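Local coordinates for F1 capsule-anchoring protein (Yersinia pestis, PDB 3FCG) that serves as the outer-membrane usher for secretion of Caf1 capsule fibres, a task for which its Caf1 subunit-like middle domain is crucial, at residues V29-D34 with F48-L53; L62-H67 with F76-D81. One frame throughout, in Å; residues are numbered along the deposited sequence.

Followed from the N terminus, the chain runs through strand 10-23 into strand 27-32, where interaction 1 begins. That contact closes a loop containing strand 37-43, bringing 29-34 against 48-53 and thus the four-stranded sheet against the pair formed by strands 10-23 and 46-50. Only afterwards does interaction 2 open, folding 62-67 back on 76-81 as a hairpin. The two contacts are therefore in series, neither nested nor crossed. In space they are joined, because strands 27-32 and 60-67 are sheet neighbours: backbone pairs E30 with I65 and L32 with K63 carry probable hydrogen bonds between them.

Interaction 1: residues V29-D34 with F48-L53; sequences VEVLRD and FELANL
V29 packs on F48 and L50, and V31 on L50 and L53, between two beta-sheets packed face to face, consistent with the sandwich of a Caf1 subunit-like domain and a worked example of how sheets hold together by the fit of apolar shapes. The segments 29-32 and 48-50 belong to different sheets; their axes come within 10.0 Å and are turned 36° from parallel, leaving the side chains to bridge the gap. The clearest bump and hollow lies at L50, whose CD2 sits in the corner formed by two valine methyls, 3.6 Å from V29 CG1 and 3.9 Å from V31 CG2. V29 crosses this leucine at a slant, whereas V31 passes it running the other way. Farther along, the tip of L53 leans in from the loop after the strand, and its CD2 stops 4.3 Å from V31 CG1, a looser touch. V19 of strand 10-23 also touches L50 and L53, while V64 of strand 60-67 and V43 flank V29. Y11 of the second subunit also packs on L53. At the other end F48 meets V29 head-on. With its CG lying between the backbone N and the carbonyl carbon (chi1 63°), the ring presents a face to the valine, and V29 CG2 sits above it in a CH-pi contact, 4.0 Å from the F48 ring centroid and only 11° off the ring normal.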
# COMPACT_ATOMS: atom_id res chain seq x y z
N VAL A 29 1.11 17.20 -6.23
CA VAL A 29 1.92 17.07 -5.02
C VAL A 29 3.27 16.43 -5.34
O VAL A 29 3.34 15.26 -5.75
CB VAL A 29 1.19 16.28 -3.91
CG1 VAL A 29 1.97 16.38 -2.60
CG2 VAL A 29 -0.22 16.81 -3.71
N GLU A 30 4.33 17.21 -5.16
CA GLU A 30 5.69 16.76 -5.42
C GLU A 30 6.41 16.47 -4.11
O GLU A 30 6.30 17.23 -3.15
CB GLU A 30 6.44 17.83 -6.21
CG GLU A 30 7.83 17.43 -6.68
CD GLU A 30 8.54 18.54 -7.43
OE1 GLU A 30 8.09 19.70 -7.36
OE2 GLU A 30 9.57 18.25 -8.08
N VAL A 31 7.15 15.36 -4.08
CA VAL A 31 7.94 14.98 -2.91
C VAL A 31 9.42 14.96 -3.26
O VAL A 31 9.86 14.20 -4.13
CB VAL A 31 7.49 13.63 -2.30
CG1 VAL A 31 8.39 13.22 -1.15
CG2 VAL A 31 6.04 13.70 -1.83
N LEU A 32 10.19 15.82 -2.60
CA LEU A 32 11.63 15.93 -2.81
C LEU A 32 12.39 15.33 -1.63
O LEU A 32 11.92 15.39 -0.49
CB LEU A 32 12.04 17.39 -2.97
CG LEU A 32 11.53 18.21 -4.16
CD1 LEU A 32 11.59 19.67 -3.81
CD2 LEU A 32 12.35 17.92 -5.41
N ARG A 33 13.56 14.76 -1.91
CA ARG A 33 14.40 14.21 -0.85
C ARG A 33 15.58 15.15 -0.58
O ARG A 33 15.47 16.06 0.25
CB ARG A 33 14.88 12.81 -1.23
CG ARG A 33 15.17 11.92 -0.03
CD ARG A 33 15.77 10.60 -0.49
NE ARG A 33 15.61 9.54 0.50
CZ ARG A 33 15.80 8.25 0.25
NH1 ARG A 33 16.16 7.84 -0.96
NH2 ARG A 33 15.62 7.36 1.22
N ASP A 34 16.70 14.92 -1.26
CA ASP A 34 17.84 15.82 -1.20
C ASP A 34 17.96 16.56 -2.53
O ASP A 34 18.93 16.39 -3.27
CB ASP A 34 19.13 15.04 -0.88
CG ASP A 34 19.13 14.45 0.52
OD1 ASP A 34 19.12 15.24 1.50
OD2 ASP A 34 19.14 13.21 0.65
N PHE A 48 -5.43 14.06 0.75
CA PHE A 48 -4.70 13.13 -0.12
C PHE A 48 -3.77 12.21 0.68
O PHE A 48 -3.33 12.55 1.77
CB PHE A 48 -3.92 13.88 -1.21
CG PHE A 48 -2.84 14.81 -0.70
CD1 PHE A 48 -3.06 16.18 -0.62
CD2 PHE A 48 -1.59 14.32 -0.32
CE1 PHE A 48 -2.07 17.04 -0.16
CE2 PHE A 48 -0.59 15.17 0.15
CZ PHE A 48 -0.83 16.53 0.22
N GLU A 49 -3.49 11.04 0.11
CA GLU A 49 -2.57 10.09 0.72
C GLU A 49 -1.62 9.53 -0.34
O GLU A 49 -2.05 8.93 -1.33
CB GLU A 49 -3.33 8.96 1.41
CG GLU A 49 -2.50 8.14 2.38
CD GLU A 49 -3.29 7.04 3.05
OE1 GLU A 49 -3.56 7.16 4.26
OE2 GLU A 49 -3.65 6.07 2.36
N LEU A 50 -0.32 9.74 -0.12
CA LEU A 50 0.70 9.37 -1.09
C LEU A 50 1.45 8.11 -0.69
O LEU A 50 2.28 8.12 0.22
CB LEU A 50 1.68 10.53 -1.30
CG LEU A 50 1.42 11.59 -2.38
CD1 LEU A 50 -0.05 11.98 -2.54
CD2 LEU A 50 2.27 12.82 -2.09
N ALA A 51 1.15 7.01 -1.39
CA ALA A 51 1.86 5.75 -1.22
C ALA A 51 3.04 5.68 -2.18
O ALA A 51 3.19 6.56 -3.03
CB ALA A 51 0.91 4.58 -1.43
N ASN A 52 3.86 4.64 -2.05
CA ASN A 52 5.11 4.49 -2.81
C ASN A 52 6.09 5.65 -2.59
O ASN A 52 5.95 6.73 -3.18
CB ASN A 52 4.84 4.25 -4.31
CG ASN A 52 6.12 4.05 -5.11
OD1 ASN A 52 6.96 3.21 -4.77
ND2 ASN A 52 6.27 4.81 -6.19
N LEU A 53 7.07 5.41 -1.73
CA LEU A 53 8.04 6.42 -1.32
C LEU A 53 9.38 5.74 -1.05
O LEU A 53 9.44 4.51 -0.99
CB LEU A 53 7.54 7.12 -0.04
CG LEU A 53 6.28 8.00 -0.10
CD1 LEU A 53 5.65 8.10 1.28
CD2 LEU A 53 6.59 9.39 -0.66

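Interaction 2: residues L62-H67 with F76-D81; sequences LKVIIH and FTVPYD
K63 and T77 meet through matching first torsions: K63 CG (chi1 -57°) and T77 OG1 (chi1 -53°) both stand anti to their carbonyl carbons, and a bend at K63 chi2 (-79°) swings the lysine chain alongside the threonine. The two side chains point the same way, and K63 NZ donates a hydrogen bond to T77 OG1 over 3.2 Å. Their backbones form a non-hydrogen-bonded pair of an antiparallel hairpin, so the side chains make the link here, between two hydrogen-bonded pairs, L62 with V78 and V64 with F76. The first pair is joined from L62 N to V78 O at 2.6 Å and from V78 N to L62 O at 2.8 Å; the second has V64 N to F76 O and F76 N to V64 O, both 3.0 Å. On the sheet face carrying L62, V64, F76 and V78 the contacts turn apolar. V64 CG2 and V78 CG2 approach to 3.7 Å across the strands, and I66 crosses F76 at a slant, its CD1 3.8 Å from F76 CE1, while V64 O lies near the plane of the F76 ring, at its edge. L62 stands roughly perpendicular to Y80, with L62 CG 3.7 Å from Y80 CD2 and L62 N in the ring plane at its edge. Y11 of the second subunit packs on L62 and V78, and P9 of that subunit touches F76. The chemistry thus divides between the faces: a polar lysine-threonine bridge on one and, on the other, a largely buried apolar surface that meets V29 within the domain and the second subunit beyond it, while paired backbone hydrogen bonds fix the register.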
# COMPACT_ATOMS: atom_id res chain seq x y z
N LEU A 62 11.95 15.11 4.17
CA LEU A 62 11.40 15.27 2.83
C LEU A 62 10.96 16.72 2.62
O LEU A 62 10.78 17.46 3.59
CB LEU A 62 10.21 14.33 2.61
CG LEU A 62 10.40 12.81 2.68
CD1 LEU A 62 9.05 12.12 2.73
CD2 LEU A 62 11.24 12.28 1.52
N LYS A 63 10.81 17.11 1.36
CA LYS A 63 10.24 18.41 1.01
C LYS A 63 8.99 18.18 0.18
O LYS A 63 9.04 17.50 -0.86
CB LYS A 63 11.25 19.27 0.25
CG LYS A 63 12.56 19.53 0.98
CD LYS A 63 12.42 20.61 2.04
CE LYS A 63 13.77 20.96 2.66
NZ LYS A 63 13.65 22.10 3.61
N VAL A 64 7.87 18.72 0.63
CA VAL A 64 6.59 18.52 -0.05
C VAL A 64 6.05 19.84 -0.58
O VAL A 64 5.73 20.75 0.19
CB VAL A 64 5.54 17.83 0.88
CG1 VAL A 64 4.21 17.69 0.17
CG2 VAL A 64 6.04 16.47 1.32
N ILE A 65 5.96 19.95 -1.91
CA ILE A 65 5.39 21.12 -2.56
C ILE A 65 4.02 20.78 -3.12
O ILE A 65 3.88 19.82 -3.88
CB ILE A 65 6.28 21.65 -3.72
CG1 ILE A 65 7.76 21.66 -3.32
CG2 ILE A 65 5.81 23.04 -4.15
CD1 ILE A 65 8.70 21.73 -4.50
N ILE A 66 3.02 21.56 -2.74
CA ILE A 66 1.69 21.41 -3.31
C ILE A 66 1.46 22.51 -4.35
O ILE A 66 1.12 23.64 -4.00
CB ILE A 66 0.58 21.41 -2.22
CG1 ILE A 66 0.90 20.38 -1.13
CG2 ILE A 66 -0.78 21.12 -2.84
CD1 ILE A 66 0.04 20.48 0.12
N HIS A 67 1.67 22.16 -5.62
CA HIS A 67 1.45 23.07 -6.74
C HIS A 67 -0.05 23.18 -7.02
O HIS A 67 -0.63 22.27 -7.62
CB HIS A 67 2.16 22.58 -8.00
CG HIS A 67 3.61 22.25 -7.80
ND1 HIS A 67 4.61 23.16 -8.05
CD2 HIS A 67 4.22 21.12 -7.39
CE1 HIS A 67 5.78 22.60 -7.79
NE2 HIS A 67 5.57 21.36 -7.39
N PHE A 76 6.44 22.70 2.32
CA PHE A 76 6.61 22.19 3.68
C PHE A 76 7.86 21.32 3.80
O PHE A 76 8.32 20.75 2.80
CB PHE A 76 5.39 21.37 4.10
CG PHE A 76 4.08 22.06 3.89
CD1 PHE A 76 3.36 21.86 2.71
CD2 PHE A 76 3.54 22.89 4.86
CE1 PHE A 76 2.13 22.49 2.50
CE2 PHE A 76 2.32 23.53 4.67
CZ PHE A 76 1.61 23.33 3.48
N THR A 77 8.39 21.23 5.01
CA THR A 77 9.42 20.24 5.33
C THR A 77 8.76 19.12 6.12
O THR A 77 8.17 19.36 7.17
CB THR A 77 10.58 20.86 6.16
OG1 THR A 77 11.09 22.01 5.48
CG2 THR A 77 11.71 19.85 6.35
N VAL A 78 8.84 17.90 5.60
CA VAL A 78 8.26 16.75 6.29
C VAL A 78 9.36 15.82 6.82
O VAL A 78 10.08 15.19 6.04
CB VAL A 78 7.26 15.96 5.39
CG1 VAL A 78 6.75 14.71 6.10
CG2 VAL A 78 6.09 16.85 5.01
N PRO A 79 9.50 15.76 8.16
CA PRO A 79 10.46 14.86 8.78
C PRO A 79 9.96 13.43 8.71
O PRO A 79 8.82 13.15 9.07
CB PRO A 79 10.50 15.33 10.24
CG PRO A 79 9.75 16.63 10.28
CD PRO A 79 8.77 16.56 9.16
N TYR A 80 10.81 12.52 8.23
CA TYR A 80 10.46 11.11 8.19
C TYR A 80 11.38 10.27 9.06
O TYR A 80 12.51 10.67 9.36
CB TYR A 80 10.40 10.58 6.75
CG TYR A 80 11.73 10.35 6.08
CD1 TYR A 80 12.30 9.08 6.03
CD2 TYR A 80 12.40 11.39 5.45
CE1 TYR A 80 13.52 8.85 5.40
CE2 TYR A 80 13.62 11.18 4.81
CZ TYR A 80 14.17 9.91 4.79
OH TYR A 80 15.38 9.70 4.16
N ASP A 81 10.89 9.10 9.46
CA ASP A 81 11.62 8.18 10.32
C ASP A 81 11.12 6.75 10.12
O ASP A 81 9.92 6.53 9.95
CB ASP A 81 11.46 8.60 11.79
CG ASP A 81 12.31 7.77 12.73
OD1 ASP A 81 13.40 7.31 12.32
OD2 ASP A 81 11.89 7.58 13.90